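Local coordinates for protein EvdO1 (Micromonospora carbonacea, PDB 4XBZ) that probably catalyses an oxidative cyclization in orthosomycin biosynthesis, as a metal-dependent oxygenase of the phytanoyl-CoA dioxygenase family with a double-stranded beta-helix fold, at residues Gly171-Gly174 and Ala175-Ile179; Leu237-Ile240 and Leu241-His244; Trp195-Pro198 and Glu199-Tyr202; Glu265-Gln269 and Leu270-Ser274; Arg207-Ala210 and Thr211-Leu215. One frame throughout, in Å; residues are numbered along the deposited sequence.

Contact 1 (Gly171-Gly174 and Ala175-Ile179); sequences GVTG and AGRVI
T173 and R177 make most of this local contact, where helix 169-173 gives out and the chain bends round toward strand 179-184. Taking the second segment in order, A175 comes first; it serves the bend mainly through its backbone, and its carbonyl oxygen is held by R53. At G176 the chain leaves helical angles with positive phi (93°), and its N donates to T173 O at 2.6 Å, the donor standing well above the carbonyl plane. R177 then meets the helix end twice. Its backbone N gives a hydrogen bond of 2.8 Å to T173 OG1, which is carried over to the turn because it lies anti to its own N (chi1 -171°). Its side chain bends at chi3 and returns along the helix, and NH1 bonds V172 O at 3.0 Å, nearly straight (166°) and with that oxygen in the guanidinium plane. The same NH1 also reaches G171 O of the second subunit. V178 follows with CG2 3.7 Å from T173 OG1, while a water lies 2.5 Å from T173 OG1 and 2.6 Å from V178 O, bridging the two. The chemistry is that of a buried helix end made good by side chains: the R177 guanidinium takes a late helical carbonyl, the T173 hydroxyl takes an N-H of the turn, and one arginine nitrogen serves both this bend and the dimer interface.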
loop_
_atom_site.group_PDB
_atom_site.type_symbol
_atom_site.label_atom_id
_atom_site.label_comp_id
_atom_site.label_asym_id
_atom_site.label_seq_id
_atom_site.Cartn_x
_atom_site.Cartn_y
_atom_site.Cartn_z
ATOM N N GLY A 171 -12.734 0.532 -3.711
ATOM C CA GLY A 171 -11.945 -0.260 -4.639
ATOM C C GLY A 171 -10.583 0.380 -4.879
ATOM O O GLY A 171 -9.556 -0.284 -4.824
ATOM N N VAL A 172 -10.573 1.690 -5.098
ATOM C CA VAL A 172 -9.344 2.394 -5.419
ATOM C C VAL A 172 -8.353 2.511 -4.263
ATOM O O VAL A 172 -7.154 2.316 -4.462
ATOM C CB VAL A 172 -9.655 3.804 -5.936
ATOM C CG1 VAL A 172 -8.368 4.530 -6.318
ATOM C CG2 VAL A 172 -10.579 3.722 -7.123
ATOM N N THR A 173 -8.824 2.817 -3.057
ATOM C CA THR A 173 -7.890 3.190 -2.000
ATOM C C THR A 173 -8.360 2.864 -0.569
ATOM O O THR A 173 -7.799 3.376 0.418
ATOM C CB THR A 173 -7.553 4.719 -2.113
ATOM O OG1 THR A 173 -6.488 5.057 -1.221
ATOM C CG2 THR A 173 -8.786 5.605 -1.817
ATOM N N GLY A 174 -9.372 2.003 -0.447
ATOM C CA GLY A 174 -9.800 1.523 0.859
ATOM C C GLY A 174 -8.604 0.952 1.588
ATOM O O GLY A 174 -8.491 1.087 2.806
ATOM N N ALA A 175 -7.707 0.314 0.826
ATOM C CA ALA A 175 -6.445 -0.202 1.348
ATOM C C ALA A 175 -5.497 0.892 1.863
ATOM O O ALA A 175 -4.505 0.569 2.513
ATOM C CB ALA A 175 -5.743 -1.012 0.289
ATOM N N GLY A 176 -5.788 2.169 1.578
ATOM C CA GLY A 176 -5.015 3.268 2.150
ATOM C C GLY A 176 -3.844 3.799 1.320
ATOM O O GLY A 176 -2.697 3.815 1.767
ATOM N N ARG A 177 -4.130 4.264 0.113
ATOM C CA ARG A 177 -3.080 4.738 -0.780
ATOM C C ARG A 177 -3.108 6.264 -0.848
ATOM O O ARG A 177 -2.123 6.898 -1.228
ATOM C CB ARG A 177 -3.251 4.105 -2.169
ATOM C CG ARG A 177 -3.465 2.572 -2.077
ATOM C CD ARG A 177 -4.093 1.997 -3.341
ATOM N NE ARG A 177 -3.127 2.052 -4.411
ATOM C CZ ARG A 177 -3.426 2.213 -5.693
ATOM N NH1 ARG A 177 -4.690 2.314 -6.086
ATOM N NH2 ARG A 177 -2.440 2.257 -6.581
ATOM N N VAL A 178 -4.247 6.837 -0.463
ATOM C CA VAL A 178 -4.386 8.275 -0.298
ATOM C C VAL A 178 -4.453 8.586 1.194
ATOM O O VAL A 178 -5.387 8.191 1.888
ATOM C CB VAL A 178 -5.641 8.819 -1.008
ATOM C CG1 VAL A 178 -5.754 10.318 -0.805
ATOM C CG2 VAL A 178 -5.598 8.459 -2.493
ATOM N N ILE A 179 -3.446 9.292 1.683
ATOM C CA ILE A 179 -3.188 9.348 3.112
ATOM C C ILE A 179 -2.914 10.775 3.605
ATOM O O ILE A 179 -2.143 11.527 3.000
ATOM C CB ILE A 179 -1.988 8.445 3.481
ATOM C CG1 ILE A 179 -2.216 7.007 2.997
ATOM C CG2 ILE A 179 -1.705 8.499 4.992
ATOM C CD1 ILE A 179 -1.095 6.056 3.367
HETATM O O HOH W 1 -6.845 6.172 0.997
#

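Contact 2 (Leu237-Ile240 and Leu241-His244); sequences LHNI and LTLH. With NI (nickel (II) ion), chain I.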
loop_
_atom_site.group_PDB
_atom_site.type_symbol
_atom_site.label_atom_id
_atom_site.label_comp_id
_atom_site.label_asym_id
_atom_site.label_seq_id
_atom_site.Cartn_x
_atom_site.Cartn_y
_atom_site.Cartn_z
ATOM N N LEU A 237 -1.392 8.921 11.048
ATOM C CA LEU A 237 -1.654 8.543 9.667
ATOM C C LEU A 237 -3.108 8.134 9.555
ATOM O O LEU A 237 -3.559 7.236 10.285
ATOM C CB LEU A 237 -0.739 7.388 9.237
ATOM C CG LEU A 237 0.756 7.693 9.379
ATOM C CD1 LEU A 237 1.613 6.439 9.298
ATOM C CD2 LEU A 237 1.180 8.729 8.338
ATOM N N HIS A 238 -3.860 8.781 8.668
ATOM C CA HIS A 238 -5.192 8.264 8.411
ATOM C C HIS A 238 -5.576 8.241 6.935
ATOM O O HIS A 238 -5.216 9.109 6.130
ATOM C CB HIS A 238 -6.241 9.012 9.273
ATOM C CG HIS A 238 -6.764 10.296 8.700
ATOM N ND1 HIS A 238 -6.340 11.532 9.146
ATOM C CD2 HIS A 238 -7.764 10.539 7.819
ATOM C CE1 HIS A 238 -7.016 12.482 8.521
ATOM N NE2 HIS A 238 -7.885 11.906 7.707
ATOM N N ASN A 239 -6.253 7.151 6.606
ATOM C CA ASN A 239 -6.902 6.934 5.333
ATOM C C ASN A 239 -8.031 7.940 5.189
ATOM O O ASN A 239 -8.838 8.083 6.110
ATOM C CB ASN A 239 -7.427 5.506 5.285
ATOM C CG ASN A 239 -7.951 5.106 3.931
ATOM O OD1 ASN A 239 -8.476 5.922 3.171
ATOM N ND2 ASN A 239 -7.839 3.819 3.632
ATOM N N ILE A 240 -8.088 8.631 4.053
ATOM C CA ILE A 240 -9.100 9.670 3.848
ATOM C C ILE A 240 -10.525 9.098 3.843
ATOM O O ILE A 240 -11.494 9.845 3.997
ATOM C CB ILE A 240 -8.862 10.444 2.524
ATOM C CG1 ILE A 240 -8.764 9.462 1.354
ATOM C CG2 ILE A 240 -7.584 11.282 2.613
ATOM C CD1 ILE A 240 -9.401 9.935 0.100
ATOM N N LEU A 241 -10.641 7.782 3.672
ATOM C CA LEU A 241 -11.936 7.101 3.674
ATOM C C LEU A 241 -12.367 6.675 5.090
ATOM O O LEU A 241 -13.496 6.206 5.304
ATOM C CB LEU A 241 -11.891 5.864 2.756
ATOM C CG LEU A 241 -11.587 6.087 1.267
ATOM C CD1 LEU A 241 -11.609 4.786 0.442
ATOM C CD2 LEU A 241 -12.568 7.080 0.710
ATOM N N THR A 242 -11.459 6.799 6.057
ATOM C CA THR A 242 -11.828 6.511 7.438
ATOM C C THR A 242 -12.679 7.645 7.984
ATOM O O THR A 242 -12.257 8.799 7.982
ATOM C CB THR A 242 -10.612 6.313 8.344
ATOM O OG1 THR A 242 -9.745 5.326 7.772
ATOM C CG2 THR A 242 -11.061 5.868 9.739
ATOM N N LEU A 243 -13.883 7.301 8.428
ATOM C CA LEU A 243 -14.784 8.249 9.077
ATOM C C LEU A 243 -14.148 8.799 10.352
ATOM O O LEU A 243 -13.689 8.035 11.201
ATOM C CB LEU A 243 -16.127 7.582 9.390
ATOM C CG LEU A 243 -17.269 8.553 9.690
ATOM C CD1 LEU A 243 -17.558 9.406 8.468
ATOM C CD2 LEU A 243 -18.526 7.813 10.134
ATOM N N HIS A 244 -14.088 10.128 10.465
ATOM C CA HIS A 244 -13.560 10.747 11.684
ATOM C C HIS A 244 -14.248 12.057 12.057
ATOM O O HIS A 244 -14.978 12.647 11.261
ATOM C CB HIS A 244 -12.048 10.986 11.573
ATOM C CG HIS A 244 -11.640 11.776 10.371
ATOM N ND1 HIS A 244 -11.742 11.283 9.087
ATOM C CD2 HIS A 244 -11.112 13.017 10.256
ATOM C CE1 HIS A 244 -11.305 12.189 8.233
ATOM N NE2 HIS A 244 -10.911 13.247 8.918
HETATM NI NI NI I . -10.784 15.421 8.082
#
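H244 and H238 meet beside the nickel of this double-stranded beta-helix oxygenase, on either flank of the turn that leads from strand 235-239 to strand 244-246. H244 NE2 binds the metal at 2.3 Å; with H160 and D162 it makes the two-histidine, one-carboxylate facial triad of this superfamily. The H238 ring puts its edge to the face of the H244 imidazole, an edge-to-face pair with centroids 4.4 Å apart and planes at 56°. H238 NE2 comes within 3.5 Å of H244 CE1, but its polar partner is D162 OD2, the second oxygen of the carboxylate that binds nickel. H238 is thus a second-shell residue that touches one ligand by its ring and holds another by a hydrogen bond. In both histidines CG lies between the backbone N and the carbonyl carbon, with chi1 at 54° in H244. On the far edge of the H244 ring, ND1 donates to T242 O at 2.8 Å, close to the ring plane, which fixes the rotation of the imidazole and leaves NE2 for the metal. Further out, the backbone is set by a type I turn from N239 to T242, closed by T242 N to N239 O at 2.9 Å. N239 ND2 bonds T173 O, and T242 OG1 bonds G56 O. N239 OD1 accepts L241 N at 2.9 Å, almost straight at 168°, with the donor above the carboxamide plane.

Contact 3 (Trp195-Pro198 and Glu199-Tyr202); sequences WCIP and ESNY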
loop_
_atom_site.group_PDB
_atom_site.type_symbol
_atom_site.label_atom_id
_atom_site.label_comp_id
_atom_site.label_asym_id
_atom_site.label_seq_id
_atom_site.Cartn_x
_atom_site.Cartn_y
_atom_site.Cartn_z
ATOM N N TRP A 195 -11.204 11.440 16.787
ATOM C CA TRP A 195 -11.733 10.088 16.933
ATOM C C TRP A 195 -12.009 9.513 15.545
ATOM O O TRP A 195 -12.299 10.238 14.601
ATOM C CB TRP A 195 -13.009 10.071 17.785
ATOM C CG TRP A 195 -12.813 10.524 19.212
ATOM C CD1 TRP A 195 -12.613 11.800 19.641
ATOM C CD2 TRP A 195 -12.822 9.703 20.390
ATOM N NE1 TRP A 195 -12.484 11.828 21.004
ATOM C CE2 TRP A 195 -12.604 10.556 21.492
ATOM C CE3 TRP A 195 -12.982 8.334 20.620
ATOM C CZ2 TRP A 195 -12.546 10.086 22.805
ATOM C CZ3 TRP A 195 -12.920 7.867 21.922
ATOM C CH2 TRP A 195 -12.711 8.742 23.001
ATOM N N CYS A 196 -11.915 8.205 15.408
ATOM C CA CYS A 196 -12.232 7.634 14.116
ATOM C C CYS A 196 -12.876 6.274 14.256
ATOM O O CYS A 196 -12.750 5.623 15.297
ATOM C CB CYS A 196 -10.977 7.542 13.261
ATOM S SG CYS A 196 -9.720 6.554 14.003
ATOM N N ILE A 197 -13.576 5.853 13.208
ATOM C CA ILE A 197 -14.152 4.515 13.187
ATOM C C ILE A 197 -13.268 3.567 12.376
ATOM O O ILE A 197 -13.262 3.613 11.141
ATOM C CB ILE A 197 -15.581 4.526 12.629
ATOM C CG1 ILE A 197 -16.459 5.429 13.501
ATOM C CG2 ILE A 197 -16.138 3.089 12.563
ATOM C CD1 ILE A 197 -17.800 5.741 12.920
ATOM N N PRO A 198 -12.509 2.714 13.077
ATOM C CA PRO A 198 -11.629 1.737 12.416
ATOM C C PRO A 198 -12.366 0.948 11.331
ATOM O O PRO A 198 -13.535 0.620 11.517
ATOM C CB PRO A 198 -11.196 0.805 13.559
ATOM C CG PRO A 198 -11.426 1.583 14.810
ATOM C CD PRO A 198 -12.564 2.528 14.541
ATOM N N GLU A 199 -11.699 0.699 10.208
ATOM C CA GLU A 199 -12.233 -0.121 9.121
ATOM C C GLU A 199 -13.414 0.510 8.394
ATOM O O GLU A 199 -13.962 -0.093 7.471
ATOM C CB GLU A 199 -12.643 -1.512 9.629
ATOM C CG GLU A 199 -11.566 -2.238 10.394
ATOM C CD GLU A 199 -11.971 -3.658 10.777
ATOM O OE1 GLU A 199 -13.151 -4.020 10.600
ATOM O OE2 GLU A 199 -11.103 -4.422 11.229
ATOM N N SER A 200 -13.794 1.730 8.751
ATOM C CA SER A 200 -14.847 2.398 7.982
ATOM C C SER A 200 -14.314 2.818 6.615
ATOM O O SER A 200 -15.087 3.201 5.736
ATOM C CB SER A 200 -15.416 3.610 8.739
ATOM O OG SER A 200 -14.409 4.557 9.064
ATOM N N ASN A 201 -12.996 2.741 6.429
ATOM C CA ASN A 201 -12.400 2.957 5.098
ATOM C C ASN A 201 -12.855 1.937 4.051
ATOM O O ASN A 201 -12.602 2.137 2.864
ATOM C CB ASN A 201 -10.867 2.939 5.168
ATOM C CG ASN A 201 -10.340 1.839 6.075
ATOM O OD1 ASN A 201 -10.749 1.758 7.222
ATOM N ND2 ASN A 201 -9.434 0.985 5.563
ATOM N N TYR A 202 -13.505 0.849 4.468
ATOM C CA TYR A 202 -14.063 -0.091 3.486
ATOM C C TYR A 202 -15.596 -0.049 3.343
ATOM O O TYR A 202 -16.172 -0.830 2.587
ATOM C CB TYR A 202 -13.635 -1.525 3.822
ATOM C CG TYR A 202 -12.147 -1.751 3.742
ATOM C CD1 TYR A 202 -11.499 -1.836 2.509
ATOM C CD2 TYR A 202 -11.382 -1.890 4.895
ATOM C CE1 TYR A 202 -10.129 -2.045 2.428
ATOM C CE2 TYR A 202 -10.006 -2.106 4.821
ATOM C CZ TYR A 202 -9.393 -2.180 3.587
ATOM O OH TYR A 202 -8.036 -2.394 3.501
#
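I197 and S200 close a type II beta turn just after strand 194-196. P198 and E199 hold its two corners, P198 with an extended psi and E199 with positive phi (68°), a value seldom taken by a residue with a side chain. From S200 the chain runs into a short 3-10 segment, in which Y202 N bonds E199 O. The closing bond is S200 N to I197 O, 3.1 Å, and the same oxygen takes a second, shorter one from S200 OG at 2.6 Å. Two donors of one residue thus share one acceptor: the hydroxyl lies in the carbonyl plane, the N-H is tilted 34° from it. S200 OG is put there by a first torsion of 57°, between its backbone N and carbonyl carbon. It is also an acceptor for L243 N, which links the turn to the neighbouring loop. Alongside, I197 CG2 packs on S200 CB at 3.9 Å, an apolar touch flanking the bonded oxygen. E199 turns away from the bend: its carboxylate makes a salt bridge to R54 and takes the backbone N of E310 from the second subunit. The N201 amide reaches G174 O. This is a type II beta turn with proline at its first corner, reinforced by a serine side-chain bond to the same oxygen, placed where a strand of the smaller antiparallel sheet of the double-stranded beta-helix hands over to helix 205-217.

Contact 4 (Glu265-Gln269 and Leu270-Ser274); sequences EVEWQ and LGPHS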
loop_
_atom_site.group_PDB
_atom_site.type_symbol
_atom_site.label_atom_id
_atom_site.label_comp_id
_atom_site.label_asym_id
_atom_site.label_seq_id
_atom_site.Cartn_x
_atom_site.Cartn_y
_atom_site.Cartn_z
ATOM N N GLU A 265 0.491 7.507 -10.234
ATOM C CA GLU A 265 -0.263 6.863 -11.304
ATOM C C GLU A 265 -1.767 7.010 -11.075
ATOM O O GLU A 265 -2.548 6.935 -12.021
ATOM C CB GLU A 265 0.108 5.377 -11.453
ATOM C CG GLU A 265 -0.450 4.456 -10.369
ATOM C CD GLU A 265 0.455 4.360 -9.159
ATOM O OE1 GLU A 265 1.390 5.192 -9.035
ATOM O OE2 GLU A 265 0.236 3.447 -8.332
ATOM N N VAL A 266 -2.177 7.209 -9.830
ATOM C CA VAL A 266 -3.594 7.392 -9.527
ATOM C C VAL A 266 -4.030 8.790 -9.945
ATOM O O VAL A 266 -5.085 8.954 -10.565
ATOM C CB VAL A 266 -3.897 7.168 -8.024
ATOM C CG1 VAL A 266 -5.265 7.768 -7.629
ATOM C CG2 VAL A 266 -3.783 5.666 -7.658
ATOM N N GLU A 267 -3.220 9.792 -9.604
ATOM C CA GLU A 267 -3.487 11.167 -10.035
ATOM C C GLU A 267 -3.485 11.253 -11.551
ATOM O O GLU A 267 -4.376 11.856 -12.156
ATOM C CB GLU A 267 -2.462 12.152 -9.462
ATOM C CG GLU A 267 -2.846 12.716 -8.081
ATOM C CD GLU A 267 -3.794 13.894 -8.172
ATOM O OE1 GLU A 267 -4.111 14.334 -9.299
ATOM O OE2 GLU A 267 -4.228 14.386 -7.118
ATOM N N TRP A 268 -2.479 10.633 -12.154
ATOM C CA TRP A 268 -2.343 10.635 -13.594
ATOM C C TRP A 268 -3.629 10.187 -14.275
ATOM O O TRP A 268 -4.071 10.848 -15.198
ATOM C CB TRP A 268 -1.160 9.757 -14.004
ATOM C CG TRP A 268 -1.054 9.500 -15.464
ATOM C CD1 TRP A 268 -1.021 10.431 -16.475
ATOM C CD2 TRP A 268 -0.949 8.218 -16.092
ATOM N NE1 TRP A 268 -0.908 9.796 -17.692
ATOM C CE2 TRP A 268 -0.864 8.437 -17.482
ATOM C CE3 TRP A 268 -0.918 6.899 -15.611
ATOM C CZ2 TRP A 268 -0.750 7.379 -18.396
ATOM C CZ3 TRP A 268 -0.806 5.856 -16.521
ATOM C CH2 TRP A 268 -0.725 6.101 -17.891
ATOM N N GLN A 269 -4.268 9.127 -13.782
ATOM C CA GLN A 269 -5.437 8.548 -14.463
ATOM C C GLN A 269 -6.784 8.969 -13.900
ATOM O O GLN A 269 -7.785 8.935 -14.607
ATOM C CB GLN A 269 -5.403 7.005 -14.436
ATOM C CG GLN A 269 -4.343 6.381 -15.289
ATOM C CD GLN A 269 -4.639 4.925 -15.614
ATOM O OE1 GLN A 269 -5.191 4.181 -14.793
ATOM N NE2 GLN A 269 -4.291 4.517 -16.826
ATOM N N LEU A 270 -6.838 9.303 -12.621
ATOM C CA LEU A 270 -8.132 9.593 -12.018
ATOM C C LEU A 270 -8.251 11.034 -11.529
ATOM O O LEU A 270 -9.324 11.446 -11.113
ATOM C CB LEU A 270 -8.408 8.627 -10.859
ATOM C CG LEU A 270 -8.314 7.123 -11.163
ATOM C CD1 LEU A 270 -8.644 6.320 -9.925
ATOM C CD2 LEU A 270 -9.205 6.688 -12.340
ATOM N N GLY A 271 -7.161 11.795 -11.600
ATOM C CA GLY A 271 -7.117 13.132 -11.020
ATOM C C GLY A 271 -6.923 13.078 -9.508
ATOM O O GLY A 271 -6.369 12.095 -9.002
ATOM N N PRO A 272 -7.399 14.102 -8.765
ATOM C CA PRO A 272 -8.171 15.276 -9.186
ATOM C C PRO A 272 -7.371 16.384 -9.851
ATOM O O PRO A 272 -7.978 17.314 -10.372
ATOM C CB PRO A 272 -8.757 15.796 -7.864
ATOM C CG PRO A 272 -7.812 15.340 -6.832
ATOM C CD PRO A 272 -7.314 14.013 -7.291
ATOM N N HIS A 273 -6.051 16.317 -9.813
ATOM C CA HIS A 273 -5.255 17.392 -10.379
ATOM C C HIS A 273 -4.960 17.171 -11.852
ATOM O O HIS A 273 -5.053 16.052 -12.354
ATOM C CB HIS A 273 -3.936 17.551 -9.628
ATOM C CG HIS A 273 -4.104 17.883 -8.182
ATOM N ND1 HIS A 273 -4.113 16.921 -7.195
ATOM C CD2 HIS A 273 -4.267 19.073 -7.554
ATOM C CE1 HIS A 273 -4.272 17.504 -6.020
ATOM N NE2 HIS A 273 -4.377 18.807 -6.213
ATOM N N SER A 274 -4.578 18.249 -12.532
ATOM C CA SER A 274 -4.151 18.180 -13.920
ATOM C C SER A 274 -2.864 17.364 -14.017
ATOM O O SER A 274 -2.185 17.168 -13.019
ATOM C CB SER A 274 -3.971 19.590 -14.483
ATOM O OG SER A 274 -2.930 20.272 -13.815
#
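E267 leaves its helix with chi1 -88° and bends at chi2 (-83°), which brings the carboxylate round the end of helix 264-270 to meet H273. The result is a histidine-carboxylate hydrogen bond, set where the helix ends and the chain turns toward helix 275-293. H273 ND1 donates to E267 OE2 at 2.5 Å; the oxygen lies close to the imidazole plane, but the nitrogen approaches from above the carboxylate plane. The other oxygen is used too, since H273 N gives a 2.8 Å bond to E267 OE1 on its syn lone pair. One glutamate thus holds the backbone and the ring of a single residue, and the carboxylate would tend to hold the proton on ND1. On the ring's far side NE2 is bonded to H328, and Y277 stacks on H273. The helix itself closes with L270 N to V266 O at 2.7 Å and G271 N to E267 O at 2.8 Å. G271 is the first residue to leave helical angles, at positive phi, and a cis peptide bond follows, which brings P272 CD to 3.1 Å from E267 OE2. Q269 heads outward, its OE1 taking G171 N of the second subunit, and lays CG over one face of the W268 indole. The G271 carbonyl oxygen receives the E267 CA hydrogen in a CA-H...O contact of 3.2 Å.

Contact 5 (Arg207-Ala210 and Thr211-Leu215); sequences RLTA and TADQL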
loop_
_atom_site.group_PDB
_atom_site.type_symbol
_atom_site.label_atom_id
_atom_site.label_comp_id
_atom_site.label_asym_id
_atom_site.label_seq_id
_atom_site.Cartn_x
_atom_site.Cartn_y
_atom_site.Cartn_z
ATOM N N ARG A 207 -23.804 2.566 3.772
ATOM C CA ARG A 207 -23.457 2.398 5.163
ATOM C C ARG A 207 -22.786 3.663 5.716
ATOM O O ARG A 207 -23.122 4.119 6.806
ATOM C CB ARG A 207 -22.546 1.178 5.345
ATOM C CG ARG A 207 -22.244 0.875 6.796
ATOM C CD ARG A 207 -21.481 -0.415 6.985
ATOM N NE ARG A 207 -21.138 -0.571 8.394
ATOM C CZ ARG A 207 -20.619 -1.664 8.938
ATOM N NH1 ARG A 207 -20.376 -2.732 8.191
ATOM N NH2 ARG A 207 -20.341 -1.683 10.236
ATOM N N LEU A 208 -21.842 4.229 4.968
ATOM C CA LEU A 208 -21.130 5.408 5.448
ATOM C C LEU A 208 -22.055 6.615 5.638
ATOM O O LEU A 208 -22.040 7.257 6.686
ATOM C CB LEU A 208 -20.002 5.801 4.500
ATOM C CG LEU A 208 -19.167 6.871 5.209
ATOM C CD1 LEU A 208 -17.910 6.260 5.849
ATOM C CD2 LEU A 208 -18.854 8.042 4.303
ATOM N N THR A 209 -22.834 6.913 4.603
ATOM C CA THR A 209 -23.815 7.996 4.600
ATOM C C THR A 209 -24.866 7.864 5.706
ATOM O O THR A 209 -25.178 8.842 6.400
ATOM C CB THR A 209 -24.526 8.062 3.236
ATOM O OG1 THR A 209 -23.642 8.650 2.278
ATOM C CG2 THR A 209 -25.796 8.893 3.316
ATOM N N ALA A 210 -25.406 6.658 5.861
ATOM C CA ALA A 210 -26.353 6.368 6.933
ATOM C C ALA A 210 -25.712 6.551 8.304
ATOM O O ALA A 210 -26.250 7.268 9.156
ATOM C CB ALA A 210 -26.900 4.958 6.803
ATOM N N THR A 211 -24.569 5.902 8.513
ATOM C CA THR A 211 -23.899 5.940 9.810
ATOM C C THR A 211 -23.460 7.356 10.198
ATOM O O THR A 211 -23.627 7.764 11.353
ATOM C CB THR A 211 -22.681 4.990 9.837
ATOM O OG1 THR A 211 -23.112 3.672 9.500
ATOM C CG2 THR A 211 -22.056 4.947 11.220
ATOM N N ALA A 212 -22.925 8.106 9.233
ATOM C CA ALA A 212 -22.468 9.464 9.498
ATOM C C ALA A 212 -23.651 10.358 9.859
ATOM O O ALA A 212 -23.590 11.088 10.849
ATOM C CB ALA A 212 -21.711 10.034 8.296
ATOM N N ASP A 213 -24.715 10.301 9.055
ATOM C CA ASP A 213 -25.932 11.069 9.318
ATOM C C ASP A 213 -26.485 10.803 10.728
ATOM O O ASP A 213 -26.814 11.753 11.460
ATOM C CB ASP A 213 -27.010 10.769 8.272
ATOM C CG ASP A 213 -26.727 11.422 6.931
ATOM O OD1 ASP A 213 -25.808 12.258 6.847
ATOM O OD2 ASP A 213 -27.431 11.108 5.947
ATOM N N GLN A 214 -26.582 9.527 11.108
ATOM C CA GLN A 214 -27.087 9.184 12.432
ATOM C C GLN A 214 -26.216 9.820 13.511
ATOM O O GLN A 214 -26.723 10.477 14.415
ATOM C CB GLN A 214 -27.150 7.666 12.645
ATOM C CG GLN A 214 -26.916 7.250 14.108
ATOM C CD GLN A 214 -26.804 5.744 14.319
ATOM O OE1 GLN A 214 -27.277 4.941 13.505
ATOM N NE2 GLN A 214 -26.153 5.355 15.417
ATOM N N LEU A 215 -24.906 9.629 13.409
ATOM C CA LEU A 215 -23.985 10.172 14.397
ATOM C C LEU A 215 -24.066 11.704 14.501
ATOM O O LEU A 215 -24.034 12.262 15.599
ATOM C CB LEU A 215 -22.552 9.757 14.071
ATOM C CG LEU A 215 -22.140 8.305 14.310
ATOM C CD1 LEU A 215 -20.728 8.085 13.796
ATOM C CD2 LEU A 215 -22.257 7.924 15.791
HETATM O O HOH W 2 -22.336 1.415 10.323
#
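T211 sits one helical turn after R207, and its CB lies 3.2 Å from R207 O. The branch OG1 takes the position anti to the carbonyl carbon (chi1 -56°), which turns the hydroxyl back down the helix to donate to R207 O at 2.7 Å. That oxygen already receives T211 N at 2.9 Å, and the two donors reach it from opposite faces of its carbonyl plane. OG1 has a further partner: a water donates to it at 2.5 Å and in turn accepts from R207 NE at 3.0 Å. The T211 side chain also packs on W203. R207, extended from CG to NE and running alongside T211, therefore finds its neighbour twice, through its carbonyl and through the bridging water. The guanidinium beyond makes a cation-pi contact with W203, and its NH1 forms a salt bridge to E310 of the second subunit. One residue further on at each end, A212 N bonds L208 O at 2.8 Å, the next step in the regular i to i+4 series. Another step along, D213 OD2 lies 3.8 Å from T209 CG2, the two side chains side by side and pointing the same way. Helix 205-217 lies at the surface, with the R207 and D213 faces outward; on its inner side L208 packs on R161 and W203, and L215 on I197, just past strand 194-196.

From the N terminus, contact 1 comes first and bends the chain from helix 169-173 into strand 179-184. Contact 3 turns it out of strand 194-196, contact 5 lies within helix 205-217, contact 2 joins strands 235-239 and 244-246, and contact 4 ends helix 264-270. All five are in series, each a local turn or helical step, so none encloses or crosses another. In space contacts 1, 2 and 3 touch one another, bringing the metal loop against both turns; contact 5, on the surface helix, packs on 2 and 3, and contact 4 touches contact 1, about 14 Å away between centres. Contacts 1, 3, 4 and 5 also reach the second subunit.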